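Long-range contacts in transcription regulator (PDB 3CRJ), which probably binds DNA at cis-regulatory sites and acts as a transcriptional repressor of the TetR family: residues H30-D34 / E112-Q116; L62-D67 / A122-F127; P85-L89 / G149-D153; S162-I166 / T189-Y193. One frame throughout, in Å; residues are numbered along the deposited sequence.

Contact 1: H30-D34 / E112-Q116; sequences HGYAD and EMRSQ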
# COMPACT_ATOMS: atom_id res chain seq x y z
N HIS A 30 8.90 -4.51 18.15
CA HIS A 30 8.85 -3.07 18.41
C HIS A 30 8.32 -2.20 17.29
O HIS A 30 8.03 -1.02 17.52
CB HIS A 30 10.22 -2.55 18.77
CG HIS A 30 10.80 -3.18 19.98
ND1 HIS A 30 10.26 -3.01 21.24
CD2 HIS A 30 11.88 -3.98 20.14
CE1 HIS A 30 10.99 -3.66 22.12
NE2 HIS A 30 11.97 -4.27 21.48
N GLY A 31 8.24 -2.76 16.09
CA GLY A 31 7.89 -1.99 14.91
C GLY A 31 9.08 -1.17 14.43
O GLY A 31 10.14 -1.17 15.06
N TYR A 32 8.90 -0.45 13.33
CA TYR A 32 9.98 0.38 12.82
C TYR A 32 10.32 1.53 13.78
O TYR A 32 11.45 1.65 14.19
CB TYR A 32 9.69 0.92 11.41
CG TYR A 32 10.74 1.93 11.00
CD1 TYR A 32 12.02 1.52 10.62
CD2 TYR A 32 10.47 3.29 11.06
CE1 TYR A 32 13.00 2.45 10.29
CE2 TYR A 32 11.45 4.22 10.74
CZ TYR A 32 12.70 3.80 10.35
OH TYR A 32 13.67 4.72 10.03
N ALA A 33 9.36 2.37 14.12
CA ALA A 33 9.65 3.60 14.86
C ALA A 33 10.47 3.41 16.15
O ALA A 33 11.32 4.22 16.50
CB ALA A 33 8.35 4.34 15.16
N ASP A 34 10.23 2.32 16.84
CA ASP A 34 10.80 2.15 18.15
C ASP A 34 11.94 1.19 18.11
O ASP A 34 12.42 0.75 19.15
CB ASP A 34 9.73 1.67 19.13
CG ASP A 34 8.84 2.79 19.62
OD1 ASP A 34 9.35 3.91 19.75
OD2 ASP A 34 7.64 2.55 19.86
N GLU A 112 5.51 0.82 7.40
CA GLU A 112 6.09 2.01 8.00
C GLU A 112 7.30 2.39 7.18
O GLU A 112 7.48 3.55 6.82
CB GLU A 112 6.53 1.77 9.45
CG GLU A 112 5.43 1.49 10.45
CD GLU A 112 5.99 1.24 11.85
OE1 GLU A 112 5.94 0.08 12.31
OE2 GLU A 112 6.50 2.20 12.49
N MSE A 113 8.13 1.40 6.87
CA MSE A 113 9.35 1.64 6.12
C MSE A 113 9.08 2.05 4.68
O MSE A 113 9.82 2.88 4.14
CB MSE A 113 10.24 0.41 6.17
CG MSE A 113 10.87 0.16 7.50
SE MSE A 113 11.98 -1.42 7.47
CE MSE A 113 10.96 -2.41 6.15
N ARG A 114 8.02 1.50 4.08
CA ARG A 114 7.61 1.90 2.73
C ARG A 114 7.15 3.33 2.69
O ARG A 114 7.45 4.06 1.75
CB ARG A 114 6.50 1.01 2.19
CG ARG A 114 6.98 -0.27 1.59
CD ARG A 114 5.83 -1.03 0.94
NE ARG A 114 6.13 -2.44 0.75
CZ ARG A 114 5.80 -3.40 1.62
NH1 ARG A 114 5.17 -3.08 2.76
NH2 ARG A 114 6.11 -4.67 1.36
N SER A 115 6.39 3.73 3.71
CA SER A 115 5.91 5.11 3.79
C SER A 115 7.07 6.08 3.95
O SER A 115 6.90 7.26 3.70
CB SER A 115 4.85 5.28 4.88
OG SER A 115 5.42 5.34 6.17
N GLN A 116 8.24 5.58 4.33
CA GLN A 116 9.44 6.41 4.45
C GLN A 116 10.38 6.45 3.25
O GLN A 116 11.30 7.25 3.23
CB GLN A 116 10.22 6.03 5.68
CG GLN A 116 9.88 6.93 6.81
CD GLN A 116 10.23 6.29 8.10
OE1 GLN A 116 9.98 5.09 8.30
NE2 GLN A 116 10.84 7.07 9.00
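Glu112 extends from helix 104-115 to the 30-34 loop and takes two consecutive backbone N-H groups, one on each carboxylate oxygen. Tyr32 N donates to Glu112 OE1 at 3.2 Å, meeting it 47° above the carboxylate plane, while Ala33 N reaches Glu112 OE2 at 3.3 Å on the syn side. Beyond CG the glutamate chain is stretched out (chi2 179°), which carries the carboxylate across to the loop. Glu112 OE1 also bonds Tyr119 OH of the second subunit, so with an alanine here the two loop amides and that tyrosine would probably all lose their shared partner.

The tightly packed part lies round Tyr32. Its CB sits 3.6 Å from Glu112 OE2, and its ring CD1 lies 3.6 Å from Met113 CG. The selenium of Met113, modelled as selenomethionine, is 5.4 Å from the ring centroid and approaches obliquely, a Met-aromatic contact. Gln116 brings its amide to the CE2 side of the ring, the two planes 84° apart. Farther out, Tyr32 OH bonds Lys120 NZ, and Lys58 makes a cation-pi contact with the ring.

The side chain of exposed Ala33 is the looser, solvent side, although its backbone N is bonded: CB lies 3.9 Å from Glu112 OE2. A tyrosine from the predicted DNA-binding domain, set against the core helices, with a glutamate accepting the N-H groups of the loop, makes this a domain junction of the TetR-type fold.

Contact 2: L62-D67 / A122-F127; sequences LAAFLD and AFSDRF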
# COMPACT_ATOMS: atom_id res chain seq x y z
N LEU A 62 18.90 -1.56 8.40
CA LEU A 62 17.64 -1.93 7.78
C LEU A 62 17.70 -1.97 6.25
O LEU A 62 16.91 -2.66 5.61
CB LEU A 62 16.53 -1.02 8.26
CG LEU A 62 16.13 -1.15 9.74
CD1 LEU A 62 15.12 -0.08 10.09
CD2 LEU A 62 15.56 -2.56 10.05
N ALA A 63 18.64 -1.25 5.65
CA ALA A 63 18.81 -1.40 4.22
C ALA A 63 19.29 -2.82 3.99
O ALA A 63 18.73 -3.54 3.15
CB ALA A 63 19.81 -0.39 3.67
N ALA A 64 20.29 -3.23 4.77
CA ALA A 64 20.77 -4.62 4.76
C ALA A 64 19.63 -5.63 5.00
O ALA A 64 19.54 -6.63 4.29
CB ALA A 64 21.88 -4.80 5.78
N PHE A 65 18.76 -5.34 5.98
CA PHE A 65 17.64 -6.21 6.31
C PHE A 65 16.66 -6.34 5.16
O PHE A 65 16.11 -7.42 4.92
CB PHE A 65 16.92 -5.76 7.59
CG PHE A 65 15.83 -6.70 8.03
CD1 PHE A 65 16.14 -7.92 8.65
CD2 PHE A 65 14.49 -6.39 7.82
CE1 PHE A 65 15.12 -8.80 9.05
CE2 PHE A 65 13.46 -7.27 8.22
CZ PHE A 65 13.79 -8.48 8.83
N LEU A 66 16.42 -5.25 4.43
CA LEU A 66 15.65 -5.39 3.21
C LEU A 66 16.36 -6.35 2.22
O LEU A 66 15.74 -7.32 1.75
CB LEU A 66 15.33 -4.03 2.60
CG LEU A 66 14.30 -3.25 3.44
CD1 LEU A 66 14.12 -1.82 2.94
CD2 LEU A 66 12.97 -3.95 3.48
N ASP A 67 17.65 -6.12 1.97
CA ASP A 67 18.44 -6.98 1.07
C ASP A 67 18.33 -8.43 1.48
O ASP A 67 18.21 -9.33 0.63
CB ASP A 67 19.90 -6.57 1.05
CG ASP A 67 20.11 -5.17 0.50
OD1 ASP A 67 21.15 -4.57 0.83
OD2 ASP A 67 19.23 -4.68 -0.27
N ALA A 122 18.11 4.87 0.43
CA ALA A 122 18.52 3.50 0.67
C ALA A 122 17.31 2.57 0.73
O ALA A 122 17.39 1.44 0.24
CB ALA A 122 19.33 3.40 1.93
N PHE A 123 16.20 3.05 1.30
CA PHE A 123 14.97 2.26 1.36
C PHE A 123 14.29 2.24 -0.01
O PHE A 123 13.87 1.18 -0.51
CB PHE A 123 13.99 2.83 2.41
CG PHE A 123 14.39 2.62 3.87
CD1 PHE A 123 15.65 2.11 4.23
CD2 PHE A 123 13.51 2.98 4.89
CE1 PHE A 123 16.01 1.95 5.58
CE2 PHE A 123 13.86 2.81 6.25
CZ PHE A 123 15.11 2.30 6.58
N SER A 124 14.17 3.42 -0.60
CA SER A 124 13.56 3.57 -1.92
C SER A 124 14.25 2.69 -2.95
O SER A 124 13.58 1.88 -3.61
CB SER A 124 13.59 5.02 -2.36
OG SER A 124 12.84 5.16 -3.55
N ASP A 125 15.57 2.82 -3.08
CA ASP A 125 16.35 1.92 -3.94
C ASP A 125 15.99 0.45 -3.73
O ASP A 125 15.89 -0.32 -4.70
CB ASP A 125 17.86 2.08 -3.69
CG ASP A 125 18.39 3.44 -4.11
OD1 ASP A 125 17.72 4.12 -4.90
OD2 ASP A 125 19.49 3.82 -3.64
N ARG A 126 15.80 0.08 -2.46
CA ARG A 126 15.68 -1.30 -2.00
C ARG A 126 14.33 -1.89 -2.33
O ARG A 126 14.23 -3.07 -2.68
CB ARG A 126 15.86 -1.34 -0.49
CG ARG A 126 17.12 -1.98 0.06
CD ARG A 126 18.26 -1.85 -0.86
NE ARG A 126 19.53 -1.93 -0.15
CZ ARG A 126 20.30 -0.88 0.12
NH1 ARG A 126 19.92 0.33 -0.25
NH2 ARG A 126 21.45 -1.05 0.75
N PHE A 127 13.30 -1.07 -2.18
CA PHE A 127 11.94 -1.45 -2.48
C PHE A 127 11.70 -1.50 -3.97
O PHE A 127 10.84 -2.25 -4.44
CB PHE A 127 10.96 -0.45 -1.88
CG PHE A 127 10.74 -0.58 -0.39
CD1 PHE A 127 10.24 -1.76 0.15
CD2 PHE A 127 10.98 0.50 0.46
CE1 PHE A 127 10.04 -1.87 1.53
CE2 PHE A 127 10.78 0.40 1.84
CZ PHE A 127 10.31 -0.79 2.37
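Arg126 turns one face of its guanidinium to Ala63, whose CB stands 3.4 Å from Arg126 NH2, and presents an edge to the carboxylate of Asp67. The two charged planes are 16° apart, close to coplanar. The single N-H of Arg126 NE is shared: the bond to Asp67 OD2 is short, 2.8 Å, but bent, while the one to Asp67 OD1 is straighter but longer, 3.2 Å, and weak. On the Phe127 ring, one face receives the Leu66 methyl CD1, 4.2 Å from the centroid and 20° off the normal, as a CH-pi contact. Phe123 is approached obliquely, with Leu62 CB 4.0 Å from its CZ.

The groups join helix 58-78, which begins next to the predicted helix-turn-helix, to helix 121-148 of the regulatory core. Over these short segments the two helices run almost parallel, axes 9.6 Å apart, forming the seam between the two domains of a TetR-type protein.

In the arginine chain the bend at chi2 (30°) helps bring the guanidinium over Ala63 CB, while Arg126 CG packs 3.7 Å from Leu66 CB. Arg126 NH1 also makes a weak bond to Ala122 O in its own helix. A leucine in its place would probably leave the Asp67 carboxylate without its positive mate and take the guanidinium cover off Ala63. Beyond the pair, Met113 packs on both Leu66 and Phe127, and Met176 of the second subunit also reaches Phe127.

Contact 3: P85-L89 / G149-D153; sequences PEARL and GVFTD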
# COMPACT_ATOMS: atom_id res chain seq x y z
N PRO A 85 4.02 -22.78 -17.78
CA PRO A 85 3.57 -21.42 -17.61
C PRO A 85 2.35 -21.27 -16.70
O PRO A 85 2.37 -20.39 -15.83
CB PRO A 85 3.27 -20.95 -19.04
CG PRO A 85 3.18 -22.17 -19.85
CD PRO A 85 4.12 -23.13 -19.20
N GLU A 86 1.33 -22.10 -16.86
CA GLU A 86 0.15 -21.98 -16.01
C GLU A 86 0.55 -22.31 -14.57
O GLU A 86 0.27 -21.52 -13.64
CB GLU A 86 -1.00 -22.90 -16.46
CG GLU A 86 -0.79 -23.56 -17.85
CD GLU A 86 -2.08 -24.13 -18.44
OE1 GLU A 86 -3.15 -23.48 -18.22
OE2 GLU A 86 -2.03 -25.22 -19.11
N ALA A 87 1.22 -23.45 -14.37
CA ALA A 87 1.57 -23.89 -13.01
C ALA A 87 2.54 -22.94 -12.31
O ALA A 87 2.53 -22.81 -11.08
CB ALA A 87 2.10 -25.29 -13.01
N ARG A 88 3.37 -22.26 -13.10
CA ARG A 88 4.42 -21.44 -12.54
C ARG A 88 3.89 -20.09 -12.12
O ARG A 88 4.31 -19.54 -11.08
CB ARG A 88 5.55 -21.27 -13.55
CG ARG A 88 6.87 -20.91 -12.89
CD ARG A 88 7.92 -20.35 -13.86
NE ARG A 88 8.99 -19.70 -13.10
CZ ARG A 88 9.96 -20.34 -12.46
NH1 ARG A 88 10.03 -21.68 -12.50
NH2 ARG A 88 10.87 -19.64 -11.79
N LEU A 89 2.98 -19.54 -12.92
CA LEU A 89 2.35 -18.29 -12.56
C LEU A 89 1.72 -18.52 -11.20
O LEU A 89 2.06 -17.84 -10.21
CB LEU A 89 1.30 -17.86 -13.58
CG LEU A 89 0.78 -16.42 -13.42
CD1 LEU A 89 1.89 -15.35 -13.16
CD2 LEU A 89 -0.05 -16.01 -14.59
N GLY A 149 2.15 -20.52 -26.42
CA GLY A 149 0.81 -20.38 -26.98
C GLY A 149 -0.30 -20.72 -26.00
O GLY A 149 -1.48 -20.79 -26.38
N VAL A 150 0.08 -20.93 -24.74
CA VAL A 150 -0.84 -21.20 -23.62
C VAL A 150 -1.59 -19.94 -23.18
O VAL A 150 -2.70 -20.01 -22.63
CB VAL A 150 -0.05 -21.78 -22.40
CG1 VAL A 150 -0.92 -21.92 -21.16
CG2 VAL A 150 0.58 -23.10 -22.77
N PHE A 151 -0.96 -18.78 -23.37
CA PHE A 151 -1.56 -17.50 -22.99
C PHE A 151 -1.77 -16.68 -24.25
O PHE A 151 -0.96 -16.71 -25.17
CB PHE A 151 -0.66 -16.68 -22.05
CG PHE A 151 -0.33 -17.34 -20.72
CD1 PHE A 151 -1.22 -18.23 -20.10
CD2 PHE A 151 0.85 -17.00 -20.04
CE1 PHE A 151 -0.91 -18.79 -18.85
CE2 PHE A 151 1.16 -17.56 -18.81
CZ PHE A 151 0.29 -18.45 -18.22
N THR A 152 -2.85 -15.91 -24.27
CA THR A 152 -3.11 -14.94 -25.33
C THR A 152 -1.96 -13.95 -25.48
O THR A 152 -1.37 -13.54 -24.46
CB THR A 152 -4.37 -14.17 -24.98
OG1 THR A 152 -5.45 -15.09 -24.86
CG2 THR A 152 -4.68 -13.11 -26.03
N ASP A 153 -1.66 -13.56 -26.72
CA ASP A 153 -0.57 -12.61 -26.93
C ASP A 153 -0.98 -11.19 -26.52
O ASP A 153 -1.58 -10.48 -27.31
CB ASP A 153 -0.07 -12.60 -28.38
CG ASP A 153 1.09 -11.62 -28.58
OD1 ASP A 153 1.34 -11.22 -29.72
OD2 ASP A 153 1.75 -11.24 -27.59
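Val150 and Phe151 follow straight on from the Schellman motif that ends helix 121-148 at Gly149, and both lean on the first turn of helix 85-97. Gly149 supplies the positive phi (78°) of that motif, and the chain leaves the helix there to put the next two side chains against Pro85, Glu86 and Leu89.

Val150 divides its two methyls between neighbours. CG1, anti to the backbone N (chi1 173°), lies 3.7 Å from Glu86 CG, and as close to its carboxylate carbon, while Val150 CG2 meets Pro85 CG at 4.0 Å. The valine crosses both partners at about a right angle. Phe151 comes in with the end of its ring: CZ is 3.7 Å from Pro85 O, which lies at the ring edge near its plane, and 4.0 Å from Pro85 CB. Leu89 CD2 adds a more distant, oblique touch, 4.4 Å from Phe151 CZ. Pro85 O is also the acceptor of Leu89 N within the helix, at 3.1 Å.

Leu198 of helix 181-198 packs on Leu89 and Phe151, and His144 lies against Pro85. It is plain packing of the loop after a Schellman-capped helix against the first turn of another, at one end of the all-helical C-terminal domain of a TetR-family regulator.

Contact 4: S162-I166 / T189-Y193; sequences SLLTI and TASEY
Ile166 and Leu163 supply the apolar shell of this contact, with Tyr193, Ala190 and Thr189 opposite them. Ile166 CD1 lies 3.9 Å from Thr189 CG2 and 4.0 Å from Tyr193 CB, so one methyl rests between two residues a helical turn apart. Its other branch, CG2, stands 4.2 Å from Ala190 CB. Leu163 CD2 meets the same alanine CB at 3.9 Å and comes obliquely to the Tyr193 ring, 4.2 Å from Tyr193 CD2.

The polar member of this shell is the pair Ser162 OG and Tyr193 OH, 3.0 Å apart, a possible hydrogen bond. Tyr193 gets there because its CG is anti to the backbone N (chi1 178°), which sends the ring toward helix 156-176 to lie beside Ser162 CB.

Around this sits a second shell from the other subunit. Tyr193 OH bonds Glu192 of the second subunit, and Ser162 OG bonds Thr189 of that chain; by symmetry Thr189 OG1 here bonds its Ser162, and Ile166 packs on its counterpart. The hydroxyls of Ser162, Thr189 and Tyr193 all find partners in the second subunit.

Helix 156-176 and helix 181-198 run antiparallel; over these segments the axes are 10.1 Å apart at 162°. Leu163 and Ala190 have the nearest CA atoms, where the small alanine lets Leu163 CD2 lie against its CB. Two antiparallel helices meeting their copies across the subunit boundary make the four-helix bundle by which TetR-family regulators dimerise.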
# COMPACT_ATOMS: atom_id res chain seq x y z
N SER A 162 -0.21 -4.80 -13.66
CA SER A 162 -1.49 -5.07 -13.05
C SER A 162 -1.42 -6.04 -11.86
O SER A 162 -1.96 -5.76 -10.77
CB SER A 162 -2.46 -5.59 -14.09
OG SER A 162 -3.06 -4.54 -14.83
N LEU A 163 -0.74 -7.17 -12.03
CA LEU A 163 -0.57 -8.08 -10.90
C LEU A 163 0.24 -7.43 -9.78
O LEU A 163 0.08 -7.77 -8.59
CB LEU A 163 0.05 -9.40 -11.31
CG LEU A 163 -0.81 -10.27 -12.20
CD1 LEU A 163 0.04 -11.37 -12.81
CD2 LEU A 163 -1.93 -10.87 -11.39
N LEU A 164 1.10 -6.49 -10.15
CA LEU A 164 1.94 -5.83 -9.14
C LEU A 164 1.08 -4.97 -8.25
O LEU A 164 1.33 -4.86 -7.05
CB LEU A 164 3.03 -4.96 -9.79
CG LEU A 164 4.46 -5.48 -9.89
CD1 LEU A 164 4.56 -7.01 -9.84
CD2 LEU A 164 5.12 -4.92 -11.18
N THR A 165 0.07 -4.34 -8.87
CA THR A 165 -0.80 -3.45 -8.15
C THR A 165 -1.66 -4.23 -7.17
O THR A 165 -1.72 -3.90 -5.98
CB THR A 165 -1.66 -2.61 -9.09
OG1 THR A 165 -0.81 -1.87 -9.98
CG2 THR A 165 -2.52 -1.64 -8.28
N ILE A 166 -2.29 -5.29 -7.66
CA ILE A 166 -3.04 -6.23 -6.82
C ILE A 166 -2.15 -6.62 -5.64
O ILE A 166 -2.54 -6.42 -4.50
CB ILE A 166 -3.59 -7.44 -7.64
CG1 ILE A 166 -4.62 -6.95 -8.65
CG2 ILE A 166 -4.17 -8.54 -6.75
CD1 ILE A 166 -4.80 -7.86 -9.83
N THR A 189 -8.48 -12.27 -6.73
CA THR A 189 -8.43 -11.18 -7.69
C THR A 189 -7.31 -11.44 -8.71
O THR A 189 -7.56 -11.45 -9.93
CB THR A 189 -8.19 -9.87 -6.98
OG1 THR A 189 -9.26 -9.66 -6.05
CG2 THR A 189 -8.14 -8.71 -7.97
N ALA A 190 -6.09 -11.71 -8.22
CA ALA A 190 -5.00 -12.08 -9.11
C ALA A 190 -5.36 -13.22 -10.08
O ALA A 190 -5.08 -13.10 -11.26
CB ALA A 190 -3.75 -12.43 -8.31
N SER A 191 -5.98 -14.31 -9.63
CA SER A 191 -6.35 -15.35 -10.60
C SER A 191 -7.40 -14.88 -11.60
O SER A 191 -7.23 -15.06 -12.80
CB SER A 191 -6.79 -16.67 -9.96
OG SER A 191 -5.68 -17.55 -9.99
N GLU A 192 -8.48 -14.26 -11.11
CA GLU A 192 -9.51 -13.74 -12.00
C GLU A 192 -8.89 -12.81 -13.02
O GLU A 192 -9.13 -12.95 -14.23
CB GLU A 192 -10.61 -13.04 -11.21
CG GLU A 192 -11.51 -13.96 -10.44
CD GLU A 192 -12.25 -13.27 -9.32
OE1 GLU A 192 -11.86 -12.16 -8.91
OE2 GLU A 192 -13.23 -13.85 -8.80
N TYR A 193 -8.06 -11.88 -12.55
CA TYR A 193 -7.47 -10.91 -13.45
C TYR A 193 -6.66 -11.59 -14.52
O TYR A 193 -6.80 -11.28 -15.71
CB TYR A 193 -6.57 -9.90 -12.73
CG TYR A 193 -5.96 -8.96 -13.74
CD1 TYR A 193 -6.74 -8.00 -14.38
CD2 TYR A 193 -4.63 -9.09 -14.12
CE1 TYR A 193 -6.21 -7.17 -15.32
CE2 TYR A 193 -4.08 -8.27 -15.08
CZ TYR A 193 -4.88 -7.31 -15.68
OH TYR A 193 -4.35 -6.50 -16.66

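Contacts 1 and 2 sit together, centres 12 Å apart and touching through Tyr32, Leu62, Leu66, Met113, Arg114 and Phe127; both join the predicted DNA-binding domain to the core, where contact 1 reaches helix 104-115 and contact 2 helix 121-148. Contact 3 lies about 32 Å from contact 2 and 38 Å from contact 1, centre to centre, on the opposite side of the chain's centre, where helix 121-148 ends. Contact 4 is 15 Å from contact 3. Along the chain the segments of contacts 1, 2 and 3 alternate, and contact 4 follows. Contacts 1, 2 and 4 all touch the second subunit, so the dimer interface reaches from the bundle to the domain junction.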